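Local atomic coordinates of triacylglycerol lipase (Yarrowia lipolytica, PDB entry 3O0D), a protein that probably hydrolyses triacylglycerols, as expected of an extracellular, glycosylated class 3 lipase of the alpha/beta-hydrolase fold. Residues A[83-88]-A[166-171]. Residues are numbered along the deposited sequence; the frame is centred on the assembly and turned at random.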
ATOM      1  N   LEU A  83       3.374  -1.319 -10.398  1.00  9.12           N
ATOM      2  CA  LEU A  83       2.945   0.075 -10.280  1.00  9.31           C
ATOM      3  C   LEU A  83       3.262   0.466  -8.787  1.00  7.61           C
ATOM      4  O   LEU A  83       2.799  -0.175  -7.888  1.00 10.82           O
ATOM      5  CB  LEU A  83       1.444   0.147 -10.494  1.00 10.50           C
ATOM      6  CG  LEU A  83       0.901   1.594 -10.237  1.00  8.92           C
ATOM      7  CD1 LEU A  83       1.610   2.622 -11.105  1.00 13.80           C
ATOM      8  CD2 LEU A  83      -0.605   1.550 -10.560  1.00 12.82           C
ATOM      9  N   VAL A  84       4.065   1.545  -8.649  1.00  9.43           N
ATOM     10  CA  VAL A  84       4.518   1.908  -7.303  1.00  8.13           C
ATOM     11  C   VAL A  84       4.114   3.370  -7.141  1.00 10.12           C
ATOM     12  O   VAL A  84       4.327   4.175  -8.048  1.00 10.59           O
ATOM     13  CB  VAL A  84       6.008   1.843  -7.257  1.00  9.27           C
ATOM     14  CG1 VAL A  84       6.577   2.455  -5.904  1.00 12.15           C
ATOM     15  CG2 VAL A  84       6.487   0.316  -7.356  1.00 10.00           C
ATOM     16  N   ILE A  85       3.501   3.619  -5.981  1.00  9.75           N
ATOM     17  CA  ILE A  85       2.916   4.978  -5.776  1.00  9.24           C
ATOM     18  C   ILE A  85       3.383   5.511  -4.411  1.00  9.83           C
ATOM     19  O   ILE A  85       3.599   4.765  -3.458  1.00 11.73           O
ATOM     20  CB  ILE A  85       1.450   4.898  -5.712  1.00  8.95           C
ATOM     21  CG1 ILE A  85       0.844   4.006  -6.883  1.00 11.53           C
ATOM     22  CG2 ILE A  85       0.868   6.373  -5.934  1.00 11.44           C
ATOM     23  CD1 ILE A  85      -0.633   3.548  -6.609  1.00 10.29           C
ATOM     24  N   ARG A  86       3.505   6.844  -4.328  0.50 11.41           N
ATOM     25  CA  ARG A  86       3.843   7.488  -3.072  0.50 10.70           C
ATOM     26  C   ARG A  86       3.006   8.776  -3.072  0.50  9.83           C
ATOM     27  O   ARG A  86       2.462   9.152  -4.079  0.50 10.59           O
ATOM     28  CB  ARG A  86       5.371   7.843  -3.031  0.50 11.15           C
ATOM     29  CG  ARG A  86       5.912   8.520  -4.324  0.50 17.47           C
ATOM     30  CD  ARG A  86       7.047   9.496  -4.258  0.50 21.77           C
ATOM     31  NE  ARG A  86       7.023  10.481  -3.210  0.50 24.34           N
ATOM     32  CZ  ARG A  86       7.928  11.452  -3.126  0.50 21.54           C
ATOM     33  NH1 ARG A  86       8.893  11.555  -4.042  0.50 19.16           N
ATOM     34  NH2 ARG A  86       7.867  12.310  -2.129  0.50 24.99           N
ATOM     35  N   GLY A  87       2.887   9.398  -1.931  1.00 11.82           N
ATOM     36  CA  GLY A  87       2.408  10.836  -1.888  1.00 12.21           C
ATOM     37  C   GLY A  87       3.448  11.763  -2.405  1.00 13.10           C
ATOM     38  O   GLY A  87       4.652  11.650  -2.106  1.00 12.68           O
ATOM     39  N   THR A  88       3.032  12.807  -3.196  1.00 12.51           N
ATOM     40  CA  THR A  88       3.997  13.735  -3.626  1.00 13.36           C
ATOM     41  C   THR A  88       4.537  14.679  -2.504  1.00 13.71           C
ATOM     42  O   THR A  88       5.773  14.963  -2.469  1.00 14.49           O
ATOM     43  CB  THR A  88       3.427  14.661  -4.753  1.00 14.78           C
ATOM     44  OG1 THR A  88       2.960  13.793  -5.821  1.00 13.12           O
ATOM     45  CG2 THR A  88       4.576  15.576  -5.319  1.00 14.48           C
ATOM     46  N   ALA A 166      -2.308   3.875   0.478  1.00 12.19           N
ATOM     47  CA  ALA A 166      -3.746   4.073   0.261  1.00 13.63           C
ATOM     48  C   ALA A 166      -4.078   4.080  -1.211  1.00 11.08           C
ATOM     49  O   ALA A 166      -5.110   3.431  -1.564  1.00 13.95           O
ATOM     50  CB  ALA A 166      -4.154   5.473   0.958  1.00 12.33           C
ATOM     51  N   ALA A 167      -3.336   4.804  -2.039  1.00 10.95           N
ATOM     52  CA  ALA A 167      -3.554   4.881  -3.501  1.00 11.51           C
ATOM     53  C   ALA A 167      -3.405   3.417  -4.048  1.00 14.24           C
ATOM     54  O   ALA A 167      -4.213   2.987  -4.902  1.00 15.80           O
ATOM     55  CB  ALA A 167      -2.552   5.785  -4.186  1.00 13.12           C
ATOM     56  N   ALA A 168      -2.457   2.659  -3.543  1.00 12.80           N
ATOM     57  CA  ALA A 168      -2.263   1.292  -4.055  1.00 12.06           C
ATOM     58  C   ALA A 168      -3.417   0.324  -3.776  1.00 11.78           C
ATOM     59  O   ALA A 168      -3.810  -0.444  -4.599  1.00 13.19           O
ATOM     60  CB  ALA A 168      -0.908   0.704  -3.549  1.00 10.94           C
ATOM     61  N   LEU A 169      -3.926   0.395  -2.589  1.00 11.81           N
ATOM     62  CA  LEU A 169      -5.106  -0.373  -2.175  1.00 10.87           C
ATOM     63  C   LEU A 169      -6.302  -0.078  -3.120  1.00 12.12           C
ATOM     64  O   LEU A 169      -6.891  -1.012  -3.726  1.00 12.63           O
ATOM     65  CB  LEU A 169      -5.445  -0.179  -0.721  1.00 13.09           C
ATOM     66  CG  LEU A 169      -6.740  -0.835  -0.318  1.00 13.09           C
ATOM     67  CD1 LEU A 169      -6.599  -2.383  -0.574  1.00 15.70           C
ATOM     68  CD2 LEU A 169      -7.264  -0.595   1.125  1.00 14.59           C
ATOM     69  N   LEU A 170      -6.578   1.221  -3.293  1.00 12.10           N
ATOM     70  CA  LEU A 170      -7.668   1.605  -4.186  1.00 11.69           C
ATOM     71  C   LEU A 170      -7.371   1.259  -5.634  1.00 13.32           C
ATOM     72  O   LEU A 170      -8.309   0.795  -6.326  1.00 14.81           O
ATOM     73  CB  LEU A 170      -7.908   3.150  -4.075  1.00 13.17           C
ATOM     74  CG  LEU A 170      -8.436   3.457  -2.708  1.00 15.04           C
ATOM     75  CD1 LEU A 170      -8.622   5.060  -2.591  1.00 17.07           C
ATOM     76  CD2 LEU A 170      -9.699   2.779  -2.428  1.00 15.98           C
ATOM     77  N   PHE A 171      -6.114   1.415  -6.086  1.00 10.51           N
ATOM     78  CA  PHE A 171      -5.799   1.126  -7.472  1.00 12.48           C
ATOM     79  C   PHE A 171      -5.910  -0.411  -7.645  1.00 13.28           C
ATOM     80  O   PHE A 171      -6.383  -0.898  -8.733  1.00 13.90           O
ATOM     81  CB  PHE A 171      -4.392   1.619  -7.858  1.00 12.38           C
ATOM     82  CG  PHE A 171      -4.235   1.808  -9.292  1.00 12.98           C
ATOM     83  CD1 PHE A 171      -4.252   3.097  -9.842  1.00 14.49           C
ATOM     84  CD2 PHE A 171      -4.170   0.688 -10.163  1.00 10.51           C
ATOM     85  CE1 PHE A 171      -4.142   3.317 -11.227  1.00 17.57           C
ATOM     86  CE2 PHE A 171      -4.100   0.876 -11.513  1.00 14.58           C
ATOM     87  CZ  PHE A 171      -4.087   2.220 -12.090  1.00 19.95           C
TER
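L83 and I85 reach from strand 80-87 to A167, A168 and F171 on helix 163-177. This is strand-to-helix packing in the alpha/beta-hydrolase fold. The helix follows strand 155-161, the neighbour of strand 80-87 in the central sheet. The turn from strand 155-161 into this helix carries a GxSxG sequence, consistent with the nucleophile elbow of a lipase. The axes of the two short segments approach to 8.0 Å and run at 138°.

The tight part is apolar and buried. L83 CD2 sits almost exactly over the centre of the F171 ring, 3.6 Å from its centroid and 8° off the normal, a CH-pi contact. F171 CG lies anti to the backbone N (chi1 -158°), which carries the ring out to L83. With an alanine at F171, L83 CD2 is likely to lose the ring face it rests on, and a gap to open between strand and helix. T136 and L144 of helix 127-150 also touch F171.

The other side is looser. V84 and R86 point away from the helix, and V84 touches Y71 of strand 68-75. R86 is partly exposed.

I85 completes the tight side, packing against A167 and A168. Its CG2 lies 3.9 Å from A167 CB. Its CD1 rests on the helix backbone, 3.7 Å from A168 N.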